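Local atomic coordinates of 4-methyl-5(B-hydroxyethyl)-thiazole monophosphate biosynthesis enzyme (Vibrio cholerae O1 biovar El Tor, PDB entry 3OT1), a protein that is of unknown function but belongs to the DJ-1/PfpI superfamily and is named for a role in thiazole monophosphate biosynthesis. Residues 22-27 with 108-113; 156-161 with 167-172. One frame throughout, in Å; residues are numbered along the deposited sequence. Where two conformers were deposited one is given.

Both contacts are buried near the centre of the chain, with their own centres about 9 Å apart. They meet through one sheet, in which strands 106-110 and 157-160 are parallel neighbours. Ala109 N and Leu158 O probably form a hydrogen bond there, and Cys111 N probably another with Ser160 O. Interaction 1 joins helix 22-34 to the end of strand 106-110 and the turn after it. Its chemistry is polar: a carboxylate lies beside a cysteine sulfur. Interaction 2 joins strand 157-160 to helix 166-178, and it is mostly apolar. The ring of Phe169 connects the two, since its CZ also packs on Ala108. Helices 22-34 and 166-178 touch as well, through Ile28 and Thr31.

Interaction 1: residues 22-27 with 108-113; sequences EMETVI and AAICAT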
ATOM      1  N   GLU A  22       3.181   7.291   0.856  1.00  4.25           N
ATOM      2  CA  GLU A  22       3.624   6.144   1.632  1.00  3.96           C
ATOM      3  C   GLU A  22       3.013   4.836   1.182  1.00  4.12           C
ATOM      4  O   GLU A  22       3.687   3.811   1.260  1.00  4.21           O
ATOM      5  CB  GLU A  22       3.387   6.343   3.138  1.00  4.85           C
ATOM      6  CG  GLU A  22       1.992   6.812   3.525  1.00  5.00           C
ATOM      7  CD  GLU A  22       1.921   8.331   3.595  1.00  5.16           C
ATOM      8  OE1 GLU A  22       1.870   8.949   2.523  1.00  5.54           O
ATOM      9  OE2 GLU A  22       1.939   8.889   4.704  1.00  6.22           O
HETATM   10  N   MSE A  23       1.750   4.810   0.747  1.00  4.11           N
HETATM   11  CA  MSE A  23       1.197   3.531   0.288  0.50  4.90           C
HETATM   12  C   MSE A  23       1.848   3.139  -1.032  1.00  4.42           C
HETATM   13  O   MSE A  23       2.122   1.962  -1.249  1.00  5.24           O
HETATM   14  CB  MSE A  23      -0.330   3.469   0.243  0.50  5.83           C
HETATM   15  CG  MSE A  23      -0.996   3.966  -0.997  0.50  7.76           C
HETATM   16 SE   MSE A  23      -2.922   3.794  -0.825  0.50 11.86          SE
HETATM   17  CE  MSE A  23      -3.432   2.495  -2.204  0.50 12.80           C
ATOM     18  N   GLU A  24       2.100   4.098  -1.916  1.00  4.44           N
ATOM     19  CA  GLU A  24       2.835   3.747  -3.125  1.00  4.33           C
ATOM     20  C   GLU A  24       4.196   3.149  -2.787  1.00  4.27           C
ATOM     21  O   GLU A  24       4.616   2.143  -3.336  1.00  4.57           O
ATOM     22  CB  GLU A  24       3.011   4.978  -4.013  1.00  5.24           C
ATOM     23  CG  GLU A  24       1.710   5.527  -4.560  1.00  5.63           C
ATOM     24  CD  GLU A  24       1.838   6.852  -5.281  1.00  5.97           C
ATOM     25  OE1 GLU A  24       2.952   7.317  -5.562  1.00  6.22           O
ATOM     26  OE2 GLU A  24       0.745   7.446  -5.563  1.00  6.87           O
ATOM     27  N   THR A  25       4.911   3.825  -1.901  1.00  4.23           N
ATOM     28  CA  THR A  25       6.232   3.383  -1.495  1.00  3.81           C
ATOM     29  C   THR A  25       6.202   1.965  -0.944  1.00  4.37           C
ATOM     30  O   THR A  25       7.000   1.118  -1.348  1.00  4.41           O
ATOM     31  CB  THR A  25       6.820   4.339  -0.424  1.00  4.17           C
ATOM     32  OG1 THR A  25       6.917   5.666  -0.959  1.00  4.47           O
ATOM     33  CG2 THR A  25       8.200   3.884   0.010  1.00  5.58           C
ATOM     34  N   VAL A  26       5.316   1.714   0.005  1.00  4.25           N
ATOM     35  CA  VAL A  26       5.300   0.447   0.700  1.00  4.36           C
ATOM     36  C   VAL A  26       4.766  -0.664  -0.210  1.00  4.58           C
ATOM     37  O   VAL A  26       5.247  -1.788  -0.145  1.00  4.79           O
ATOM     38  CB  VAL A  26       4.560   0.572   2.043  1.00  4.40           C
ATOM     39  CG1 VAL A  26       4.419  -0.784   2.693  1.00  5.33           C
ATOM     40  CG2 VAL A  26       5.306   1.533   2.949  1.00  5.01           C
ATOM     41  N   ILE A  27       3.808  -0.361  -1.076  1.00  4.29           N
ATOM     42  CA  ILE A  27       3.378  -1.341  -2.070  1.00  4.61           C
ATOM     43  C   ILE A  27       4.558  -1.763  -2.938  1.00  4.71           C
ATOM     44  O   ILE A  27       4.753  -2.955  -3.202  1.00  5.32           O
ATOM     45  CB  ILE A  27       2.209  -0.822  -2.923  1.00  4.74           C
ATOM     46  CG1 ILE A  27       0.925  -0.721  -2.089  1.00  5.51           C
ATOM     47  CG2 ILE A  27       2.006  -1.717  -4.189  1.00  5.34           C
ATOM     48  CD1 ILE A  27      -0.197   0.086  -2.747  1.00  6.80           C
ATOM     49  N   ALA A 108      11.703   3.217 -13.009  1.00  5.34           N
ATOM     50  CA  ALA A 108      10.257   3.096 -12.851  1.00  5.23           C
ATOM     51  C   ALA A 108       9.781   4.240 -11.976  1.00  5.41           C
ATOM     52  O   ALA A 108      10.422   4.537 -10.984  1.00  6.53           O
ATOM     53  CB  ALA A 108       9.938   1.745 -12.203  1.00  6.67           C
ATOM     54  N   ALA A 109       8.679   4.873 -12.327  1.00  5.18           N
ATOM     55  CA  ALA A 109       8.155   5.973 -11.534  1.00  5.23           C
ATOM     56  C   ALA A 109       6.648   6.050 -11.620  1.00  5.27           C
ATOM     57  O   ALA A 109       6.052   5.713 -12.635  1.00  5.56           O
ATOM     58  CB  ALA A 109       8.766   7.302 -11.992  1.00  6.59           C
ATOM     59  N   ILE A 110       6.024   6.537 -10.551  1.00  5.01           N
ATOM     60  CA  ILE A 110       4.581   6.552 -10.451  1.00  4.85           C
ATOM     61  C   ILE A 110       4.073   7.909  -9.999  1.00  5.17           C
ATOM     62  O   ILE A 110       4.770   8.667  -9.329  1.00  5.90           O
ATOM     63  CB  ILE A 110       4.114   5.398  -9.514  1.00  5.09           C
ATOM     64  CG1 ILE A 110       2.593   5.181  -9.505  1.00  5.73           C
ATOM     65  CG2 ILE A 110       4.679   5.558  -8.111  1.00  5.72           C
ATOM     66  CD1 ILE A 110       2.192   3.843  -8.923  1.00  6.28           C
ATOM     67  N   CYS A 111       2.797   8.144 -10.316  1.00  5.85           N
ATOM     68  CA  CYS A 111       2.040   9.249  -9.763  1.00  6.43           C
ATOM     69  C   CYS A 111       2.590  10.621 -10.191  1.00  6.45           C
ATOM     70  O   CYS A 111       2.708  10.873 -11.382  1.00  6.75           O
ATOM     71  CB  CYS A 111       2.003   9.009  -8.237  1.00  7.43           C
ATOM     72  SG  CYS A 111       1.117  10.093  -7.165  1.00  9.23           S
ATOM     73  N   ALA A 112       2.896  11.511  -9.254  1.00  6.49           N
ATOM     74  CA  ALA A 112       3.363  12.845  -9.610  1.00  7.57           C
ATOM     75  C   ALA A 112       4.761  12.851 -10.219  1.00  6.49           C
ATOM     76  O   ALA A 112       5.153  13.819 -10.864  1.00  7.26           O
ATOM     77  CB  ALA A 112       3.322  13.780  -8.382  1.00  8.46           C
ATOM     78  N   THR A 113       5.552  11.823  -9.953  1.00  5.71           N
ATOM     79  CA  THR A 113       6.965  11.882 -10.267  1.00  5.94           C
ATOM     80  C   THR A 113       7.294  12.043 -11.750  1.00  6.02           C
ATOM     81  O   THR A 113       8.152  12.833 -12.075  1.00  6.32           O
ATOM     82  CB  THR A 113       7.679  10.712  -9.576  1.00  6.14           C
ATOM     83  OG1 THR A 113       7.596  10.957  -8.167  1.00  6.64           O
ATOM     84  CG2 THR A 113       9.112  10.595 -10.006  1.00  7.15           C
TER
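The flat group of this contact is the carboxylate of Glu24, which meets Cys111 and Ile110 with its two oxygens. Cys111 CB sits almost evenly before them, 3.3 Å from Glu24 OE1 and 3.3 Å from Glu24 OE2. Ile110 CG2 approaches from the same side of the carboxylate plane as Cys111 CB but stands farther off that plane. It lies 3.5 Å from Glu24 OE1. The sulfur is nearer the other oxygen, with Cys111 SG 3.1 Å from Glu24 OE2. The two oxygens therefore have different surroundings. Gly79 N donates a hydrogen bond to OE1, which helps fix the rotation of the carboxylate.

Torsions bring the groups together. The Glu24 chain is extended beyond CG (chi2 172°), so the carboxylate is carried from the helix to the end of the strand. Cys111 holds its sulfur opposite its own backbone N (chi1 -177°). The backbone of Cys111 has a positive phi of 65°, as the second residue of a type II' turn from Ile110 to Thr113. A weak hydrogen bond from Thr113 N to Ile110 O, at 3.3 Å, spans that turn.

Neighbours place the contact in the fold. Glu21 OE2 accepts a hydrogen bond from Glu24 N at the start of helix 22-34, and Pro163 packs against the Glu24 side chain. On the same helix, Met23 and Ile27 pack on apolar side chains of a neighbouring subunit. The sharp turn from strand 106-110 into helix 113-119, with a positive-phi cysteine at its tip and a glutamate of another helix beside the sulfur, is consistent with the nucleophile elbow of the DJ-1/PfpI family. By analogy with DJ-1, Cys111 is probably the reactive cysteine.

Interaction 2: residues 156-161 with 167-172; sequences HLLTSQ and LEFALA
Phe169 supplies the main apolar surface here, and Ser160 and Leu158 of the strand lie against its ring. The closest approach is from Ser160 CB to Phe169 CD1, at 3.4 Å, and it comes obliquely. Leu158 CD2 also reaches the ring obliquely, 3.8 Å from Phe169 CD1. The carbonyl oxygen of Leu158 lies in the ring plane at its edge, with Leu158 O 3.9 Å from Phe169 CE1. The same methyl, Leu158 CD2, rests 3.7 Å from the backbone atom Phe169 O. It continues to the next helical turn, where Leu158 CD2 is 4.2 Å from Ala172 CB. The small alanine lets the leucine lie close to the helix.

The torsion of Phe169 explains its reach. Its CB does not point at the strand, but chi1 of 167° puts CG opposite the backbone N and swings the ring towards Ser160 and Leu158. No hydrogen bond joins the two segments, so packing alone makes the contact.

Polar atoms are satisfied just outside it. Ser160 OG is hydrogen-bonded to Arg148 O and to Thr165 OG1, which fixes the serine whose CB meets the ring. Ala108 and Ile110 of strand 106-110 and Ile28 of helix 22-34 also pack on Phe169.

The strand and the helix run almost antiparallel, at 165°, and their axes come within 8.8 Å. A short connection of five residues links them. Strand 157-160 thus leads directly into helix 166-178, which packs back across the sheet. Such a beta-alpha unit, its helix laid on a largely parallel sheet, belongs to the alpha/beta sandwich of the DJ-1/PfpI and class I glutamine amidotransferase-like fold.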
ATOM      1  N   HIS A 156      14.029   2.125 -21.498  1.00  8.53           N
ATOM      2  CA  HIS A 156      13.904   1.277 -20.306  1.00  8.17           C
ATOM      3  C   HIS A 156      13.135   2.000 -19.206  1.00  7.12           C
ATOM      4  O   HIS A 156      13.639   2.143 -18.085  1.00  7.35           O
ATOM      5  CB  HIS A 156      15.287   0.877 -19.777  1.00  9.37           C
ATOM      6  CG  HIS A 156      16.180   0.290 -20.812  1.00 13.36           C
ATOM      7  ND1 HIS A 156      17.225   0.987 -21.377  1.00 15.77           N
ATOM      8  CD2 HIS A 156      16.160  -0.920 -21.411  1.00 16.29           C
ATOM      9  CE1 HIS A 156      17.825   0.218 -22.272  1.00 16.89           C
ATOM     10  NE2 HIS A 156      17.198  -0.943 -22.312  1.00 18.53           N
ATOM     11  N   LEU A 157      11.940   2.488 -19.534  1.00  6.43           N
ATOM     12  CA  LEU A 157      11.181   3.349 -18.628  1.00  6.33           C
ATOM     13  C   LEU A 157       9.785   2.791 -18.365  1.00  6.10           C
ATOM     14  O   LEU A 157       9.015   2.521 -19.281  1.00  8.85           O
ATOM     15  CB  LEU A 157      11.042   4.758 -19.233  1.00  7.17           C
ATOM     16  CG  LEU A 157      10.245   5.737 -18.379  1.00  7.44           C
ATOM     17  CD1 LEU A 157      10.992   6.077 -17.095  1.00  8.96           C
ATOM     18  CD2 LEU A 157       9.874   6.992 -19.172  1.00  9.79           C
ATOM     19  N   LEU A 158       9.447   2.632 -17.089  1.00  5.31           N
ATOM     20  CA  LEU A 158       8.125   2.163 -16.693  1.00  5.15           C
ATOM     21  C   LEU A 158       7.458   3.268 -15.885  1.00  4.69           C
ATOM     22  O   LEU A 158       8.044   3.734 -14.900  1.00  5.48           O
ATOM     23  CB  LEU A 158       8.253   0.914 -15.827  1.00  5.17           C
ATOM     24  CG  LEU A 158       6.927   0.260 -15.407  1.00  5.61           C
ATOM     25  CD1 LEU A 158       6.225  -0.373 -16.630  1.00  7.04           C
ATOM     26  CD2 LEU A 158       7.177  -0.765 -14.301  1.00  7.33           C
ATOM     27  N   THR A 159       6.259   3.680 -16.275  1.00  4.51           N
ATOM     28  CA  THR A 159       5.540   4.655 -15.500  1.00  4.91           C
ATOM     29  C   THR A 159       4.120   4.192 -15.193  1.00  4.74           C
ATOM     30  O   THR A 159       3.576   3.298 -15.832  1.00  5.42           O
ATOM     31  CB  THR A 159       5.524   6.038 -16.194  1.00  5.19           C
ATOM     32  OG1 THR A 159       4.992   5.906 -17.514  1.00  6.06           O
ATOM     33  CG2 THR A 159       6.899   6.653 -16.199  1.00  5.91           C
ATOM     34  N   SER A 160       3.533   4.808 -14.165  1.00  5.10           N
ATOM     35  CA  SER A 160       2.195   4.439 -13.753  1.00  5.04           C
ATOM     36  C   SER A 160       1.534   5.624 -13.046  1.00  5.09           C
ATOM     37  O   SER A 160       2.159   6.641 -12.814  1.00  5.48           O
ATOM     38  CB  SER A 160       2.251   3.185 -12.892  1.00  4.97           C
ATOM     39  OG  SER A 160       0.996   2.612 -12.602  1.00  5.57           O
ATOM     40  N   GLN A 161       0.257   5.501 -12.729  1.00  5.45           N
ATOM     41  CA  GLN A 161      -0.587   6.653 -12.413  1.00  6.04           C
ATOM     42  C   GLN A 161      -0.811   7.018 -10.949  1.00  5.78           C
ATOM     43  O   GLN A 161      -0.847   8.195 -10.647  1.00  6.54           O
ATOM     44  CB  GLN A 161      -1.951   6.480 -13.085  1.00  5.89           C
ATOM     45  CG  GLN A 161      -1.871   6.434 -14.616  1.00  7.09           C
ATOM     46  CD  GLN A 161      -3.210   6.634 -15.259  1.00  9.20           C
ATOM     47  OE1 GLN A 161      -4.182   7.048 -14.611  1.00 11.54           O
ATOM     48  NE2 GLN A 161      -3.270   6.406 -16.560  1.00 10.80           N
ATOM     49  N   LEU A 167       0.094  -1.533  -7.208  1.00  5.32           N
ATOM     50  CA  LEU A 167       0.302  -2.967  -7.241  0.60  5.73           C
ATOM     51  C   LEU A 167       0.554  -3.457  -8.681  1.00  4.61           C
ATOM     52  O   LEU A 167       1.475  -4.234  -8.948  1.00  4.97           O
ATOM     53  CB  LEU A 167      -0.899  -3.629  -6.608  0.60  6.69           C
ATOM     54  CG  LEU A 167      -0.851  -5.123  -6.435  0.60  8.76           C
ATOM     55  CD1 LEU A 167       0.462  -5.561  -5.847  0.60  9.40           C
ATOM     56  CD2 LEU A 167      -2.033  -5.583  -5.568  0.60 10.13           C
ATOM     57  N   GLU A 168      -0.266  -2.984  -9.622  1.00  5.18           N
ATOM     58  CA  GLU A 168      -0.086  -3.311 -11.032  1.00  5.00           C
ATOM     59  C   GLU A 168       1.301  -2.901 -11.509  1.00  4.49           C
ATOM     60  O   GLU A 168       1.962  -3.646 -12.227  1.00  5.37           O
ATOM     61  CB  GLU A 168      -1.143  -2.583 -11.870  1.00  5.53           C
ATOM     62  CG  GLU A 168      -2.545  -3.093 -11.656  1.00  6.09           C
ATOM     63  CD  GLU A 168      -3.574  -2.042 -12.012  1.00  6.62           C
ATOM     64  OE1 GLU A 168      -3.814  -1.836 -13.206  1.00  8.75           O
ATOM     65  OE2 GLU A 168      -4.124  -1.397 -11.098  1.00  7.83           O
ATOM     66  N   PHE A 169       1.751  -1.733 -11.101  1.00  4.60           N
ATOM     67  CA  PHE A 169       3.066  -1.192 -11.453  1.00  4.85           C
ATOM     68  C   PHE A 169       4.187  -2.060 -10.894  1.00  4.73           C
ATOM     69  O   PHE A 169       5.139  -2.404 -11.616  1.00  4.77           O
ATOM     70  CB  PHE A 169       3.106   0.239 -10.901  1.00  5.35           C
ATOM     71  CG  PHE A 169       4.454   0.916 -10.850  1.00  4.92           C
ATOM     72  CD1 PHE A 169       5.061   1.412 -11.991  1.00  5.18           C
ATOM     73  CD2 PHE A 169       5.045   1.191  -9.636  1.00  5.23           C
ATOM     74  CE1 PHE A 169       6.207   2.140 -11.904  1.00  5.77           C
ATOM     75  CE2 PHE A 169       6.217   1.900  -9.553  1.00  6.37           C
ATOM     76  CZ  PHE A 169       6.803   2.369 -10.696  1.00  6.01           C
ATOM     77  N   ALA A 170       4.144  -2.368  -9.595  1.00  4.57           N
ATOM     78  CA  ALA A 170       5.179  -3.182  -8.978  1.00  4.73           C
ATOM     79  C   ALA A 170       5.244  -4.589  -9.608  1.00  4.33           C
ATOM     80  O   ALA A 170       6.337  -5.116  -9.831  1.00  5.16           O
ATOM     81  CB  ALA A 170       4.980  -3.248  -7.481  1.00  5.54           C
ATOM     82  N   LEU A 171       4.093  -5.176  -9.892  1.00  4.76           N
ATOM     83  CA  LEU A 171       4.054  -6.480 -10.542  1.00  4.78           C
ATOM     84  C   LEU A 171       4.618  -6.411 -11.960  1.00  5.21           C
ATOM     85  O   LEU A 171       5.317  -7.339 -12.382  1.00  5.56           O
ATOM     86  CB  LEU A 171       2.641  -7.039 -10.522  1.00  5.39           C
ATOM     87  CG  LEU A 171       2.160  -7.438  -9.116  1.00  6.53           C
ATOM     88  CD1 LEU A 171       0.634  -7.584  -9.095  1.00  7.21           C
ATOM     89  CD2 LEU A 171       2.866  -8.676  -8.573  1.00  7.11           C
ATOM     90  N   ALA A 172       4.347  -5.329 -12.685  1.00  5.03           N
ATOM     91  CA  ALA A 172       4.939  -5.141 -14.015  1.00  6.12           C
ATOM     92  C   ALA A 172       6.458  -5.027 -13.918  1.00  6.33           C
ATOM     93  O   ALA A 172       7.177  -5.550 -14.770  1.00  6.40           O
ATOM     94  CB  ALA A 172       4.368  -3.888 -14.663  1.00  6.90           C
TER